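PDB 4ZWV: putative aminotransferase, which probably acts as a pyridoxal 5'-phosphate-dependent sugar aminotransferase in making the aminopentose of the indolocarbazole AT2433. Local coordinates for residues D104-L112 and I126-Y134. Sequence-based numbering, arbitrary orientation.
Sequences DPATLTMDL and IIVVHWTGY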
loop_
_atom_site.group_PDB
_atom_site.type_symbol
_atom_site.label_atom_id
_atom_site.label_comp_id
_atom_site.label_asym_id
_atom_site.label_seq_id
_atom_site.Cartn_x
_atom_site.Cartn_y
_atom_site.Cartn_z
ATOM N N ASP A 104 -22.454 5.974 -20.427
ATOM C CA ASP A 104 -23.760 6.544 -20.737
ATOM C C ASP A 104 -23.654 8.071 -20.686
ATOM O O ASP A 104 -23.385 8.628 -19.627
ATOM C CB ASP A 104 -24.808 6.036 -19.737
ATOM C CG ASP A 104 -26.208 6.576 -20.011
ATOM O OD1 ASP A 104 -26.387 7.363 -20.961
ATOM O OD2 ASP A 104 -27.134 6.215 -19.257
ATOM N N PRO A 105 -23.859 8.750 -21.829
ATOM C CA PRO A 105 -23.732 10.213 -21.848
ATOM C C PRO A 105 -24.680 10.920 -20.882
ATOM O O PRO A 105 -24.382 12.037 -20.452
ATOM C CB PRO A 105 -24.084 10.583 -23.295
ATOM C CG PRO A 105 -23.829 9.347 -24.081
ATOM C CD PRO A 105 -24.151 8.202 -23.164
ATOM N N ALA A 106 -25.798 10.280 -20.549
ATOM C CA ALA A 106 -26.797 10.905 -19.683
ATOM C C ALA A 106 -26.437 10.869 -18.200
ATOM O O ALA A 106 -26.982 11.643 -17.412
ATOM C CB ALA A 106 -28.159 10.245 -19.899
ATOM N N THR A 107 -25.521 9.982 -17.818
ATOM C CA THR A 107 -25.169 9.805 -16.407
ATOM C C THR A 107 -23.678 9.928 -16.103
ATOM O O THR A 107 -23.297 10.127 -14.951
ATOM C CB THR A 107 -25.611 8.418 -15.891
ATOM O OG1 THR A 107 -24.917 7.394 -16.613
ATOM C CG2 THR A 107 -27.114 8.227 -16.055
ATOM N N LEU A 108 -22.853 9.784 -17.140
ATOM C CA LEU A 108 -21.397 9.666 -17.022
ATOM C C LEU A 108 -20.977 8.468 -16.168
ATOM O O LEU A 108 -19.895 8.466 -15.580
ATOM C CB LEU A 108 -20.771 10.954 -16.473
ATOM C CG LEU A 108 -21.077 12.211 -17.302
ATOM C CD1 LEU A 108 -20.238 13.406 -16.807
ATOM C CD2 LEU A 108 -20.875 11.989 -18.800
ATOM N N THR A 109 -21.824 7.448 -16.100
ATOM C CA THR A 109 -21.404 6.188 -15.506
ATOM C C THR A 109 -21.501 5.098 -16.564
ATOM O O THR A 109 -21.981 5.345 -17.670
ATOM C CB THR A 109 -22.237 5.813 -14.278
ATOM O OG1 THR A 109 -23.611 5.752 -14.651
ATOM C CG2 THR A 109 -22.073 6.863 -13.186
HETATM N N MSE A 110 -21.025 3.904 -16.226
HETATM C CA MSE A 110 -20.942 2.800 -17.184
HETATM C C MSE A 110 -22.233 2.561 -17.968
HETATM O O MSE A 110 -23.319 2.497 -17.398
HETATM C CB MSE A 110 -20.557 1.515 -16.460
HETATM C CG MSE A 110 -20.369 0.339 -17.396
HETATM SE SE MSE A 110 -19.921 -1.307 -16.452
HETATM C CE MSE A 110 -18.032 -1.017 -16.134
ATOM N N ASP A 111 -22.091 2.424 -19.285
ATOM C CA ASP A 111 -23.187 2.081 -20.180
ATOM C C ASP A 111 -23.492 0.595 -19.999
ATOM O O ASP A 111 -22.721 -0.258 -20.434
ATOM C CB ASP A 111 -22.791 2.424 -21.628
ATOM C CG ASP A 111 -23.850 2.052 -22.665
ATOM O OD1 ASP A 111 -24.706 1.180 -22.420
ATOM O OD2 ASP A 111 -23.806 2.640 -23.765
ATOM N N LEU A 112 -24.614 0.280 -19.362
ATOM C CA LEU A 112 -24.902 -1.119 -19.048
ATOM C C LEU A 112 -25.363 -1.922 -20.266
ATOM O O LEU A 112 -25.300 -3.148 -20.243
ATOM C CB LEU A 112 -25.942 -1.212 -17.923
ATOM C CG LEU A 112 -25.458 -0.630 -16.588
ATOM C CD1 LEU A 112 -26.537 -0.755 -15.513
ATOM C CD2 LEU A 112 -24.177 -1.288 -16.118
ATOM N N ILE A 126 -16.351 -7.602 -13.185
ATOM C CA ILE A 126 -16.746 -6.284 -13.647
ATOM C C ILE A 126 -16.502 -5.318 -12.507
ATOM O O ILE A 126 -16.918 -5.605 -11.399
ATOM C CB ILE A 126 -18.233 -6.258 -14.047
ATOM C CG1 ILE A 126 -18.516 -7.299 -15.138
ATOM C CG2 ILE A 126 -18.649 -4.848 -14.489
ATOM C CD1 ILE A 126 -19.973 -7.753 -15.149
ATOM N N ILE A 127 -15.779 -4.229 -12.748
ATOM C CA ILE A 127 -15.675 -3.180 -11.730
ATOM C C ILE A 127 -16.602 -2.054 -12.142
ATOM O O ILE A 127 -16.501 -1.539 -13.257
ATOM C CB ILE A 127 -14.233 -2.655 -11.554
ATOM C CG1 ILE A 127 -13.299 -3.815 -11.161
ATOM C CG2 ILE A 127 -14.201 -1.564 -10.496
ATOM C CD1 ILE A 127 -11.852 -3.380 -10.866
ATOM N N VAL A 128 -17.544 -1.702 -11.270
ATOM C CA VAL A 128 -18.450 -0.601 -11.589
ATOM C C VAL A 128 -18.129 0.557 -10.658
ATOM O O VAL A 128 -17.903 0.362 -9.464
ATOM C CB VAL A 128 -19.937 -1.001 -11.488
ATOM C CG1 VAL A 128 -20.255 -2.130 -12.476
ATOM C CG2 VAL A 128 -20.328 -1.397 -10.079
ATOM N N VAL A 129 -18.056 1.753 -11.224
ATOM C CA VAL A 129 -17.664 2.933 -10.463
ATOM C C VAL A 129 -18.848 3.870 -10.293
ATOM O O VAL A 129 -19.458 4.299 -11.280
ATOM C CB VAL A 129 -16.500 3.685 -11.141
ATOM C CG1 VAL A 129 -16.090 4.892 -10.297
ATOM C CG2 VAL A 129 -15.307 2.758 -11.313
ATOM N N HIS A 130 -19.176 4.178 -9.041
ATOM C CA HIS A 130 -20.233 5.149 -8.747
ATOM C C HIS A 130 -19.630 6.545 -8.909
ATOM O O HIS A 130 -19.356 7.258 -7.938
ATOM C CB HIS A 130 -20.794 4.928 -7.347
ATOM C CG HIS A 130 -21.302 3.540 -7.108
ATOM N ND1 HIS A 130 -22.402 3.019 -7.761
ATOM C CD2 HIS A 130 -20.867 2.569 -6.271
ATOM C CE1 HIS A 130 -22.623 1.789 -7.332
ATOM N NE2 HIS A 130 -21.698 1.489 -6.430
ATOM N N TRP A 131 -19.420 6.910 -10.170
ATOM C CA TRP A 131 -18.562 8.027 -10.544
ATOM C C TRP A 131 -19.109 9.375 -10.081
ATOM O O TRP A 131 -20.281 9.681 -10.291
ATOM C CB TRP A 131 -18.367 8.007 -12.059
ATOM C CG TRP A 131 -17.457 9.066 -12.608
ATOM C CD1 TRP A 131 -17.788 10.041 -13.515
ATOM C CD2 TRP A 131 -16.079 9.255 -12.297
ATOM N NE1 TRP A 131 -16.686 10.820 -13.789
ATOM C CE2 TRP A 131 -15.626 10.359 -13.052
ATOM C CE3 TRP A 131 -15.180 8.604 -11.447
ATOM C CZ2 TRP A 131 -14.310 10.822 -12.979
ATOM C CZ3 TRP A 131 -13.870 9.064 -11.379
ATOM C CH2 TRP A 131 -13.449 10.161 -12.147
ATOM N N THR A 132 -18.234 10.157 -9.441
ATOM C CA THR A 132 -18.535 11.455 -8.807
ATOM C C THR A 132 -19.571 11.355 -7.687
ATOM O O THR A 132 -20.008 12.379 -7.155
ATOM C CB THR A 132 -18.997 12.547 -9.825
ATOM O OG1 THR A 132 -20.341 12.309 -10.265
ATOM C CG2 THR A 132 -18.057 12.613 -11.016
ATOM N N GLY A 133 -19.917 10.136 -7.291
ATOM C CA GLY A 133 -20.830 9.936 -6.172
ATOM C C GLY A 133 -22.208 9.441 -6.559
ATOM O O GLY A 133 -23.054 9.212 -5.691
ATOM N N TYR A 134 -22.443 9.266 -7.859
ATOM C CA TYR A 134 -23.774 8.874 -8.339
ATOM C C TYR A 134 -23.865 7.370 -8.554
ATOM O O TYR A 134 -23.094 6.801 -9.317
ATOM C CB TYR A 134 -24.112 9.613 -9.635
ATOM C CG TYR A 134 -25.500 9.314 -10.152
ATOM C CD1 TYR A 134 -26.622 9.695 -9.424
ATOM C CD2 TYR A 134 -25.690 8.660 -11.362
ATOM C CE1 TYR A 134 -27.903 9.440 -9.890
ATOM C CE2 TYR A 134 -26.980 8.396 -11.840
ATOM C CZ TYR A 134 -28.068 8.780 -11.090
ATOM O OH TYR A 134 -29.345 8.523 -11.547
HETATM O O HOH W 1 -21.762 10.279 -12.798
HETATM O O HOH W 2 -19.075 4.266 -14.046
#
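T109 and W131 bring the loop 104-112 closest to the segment 126-134, their CA atoms 6.0 Å apart; M110 CA and V128 CA follow at 7.0 Å. No direct hydrogen bond crosses, and two waters bridge the backbones instead. One donates to T107 O and W131 O; the other accepts from M110 N and donates to V129 O, 2.8 Å from that oxygen. The loop is folded by an Asx turn, in which A106 N meets D104 OD1 from above the carboxylate plane, and by D104 O, which accepts from both T107 N and L108 N.

The methyl of T109 points into the second segment: its CG2 lies 4.0 Å from W131 CB and comes to the edge of the Y134 ring. Its hydroxyl turns back into the loop, sharing a hydrogen bond with T107 OG1. M110, a selenomethionine, extends with CG anti to the backbone N (chi1 -177°), then bends at chi3 (-80°), which carries CE to 3.3 Å from I127 O; SE passes V128 CG1 at 4.1 Å, the two side chains crossing nearly at right angles. L108 O approaches W131 CD1 obliquely.

Beyond the contact, the W131 ring meets H164, a pyridoxal phosphate-binding residue. The loop joining strand 97-100 to helix 112-118 thus packs against the C-terminal end of strand 123-129, an interior strand of the mixed seven-stranded sheet that runs parallel to both its neighbours, where fold-type I aminotransferases place their cofactor.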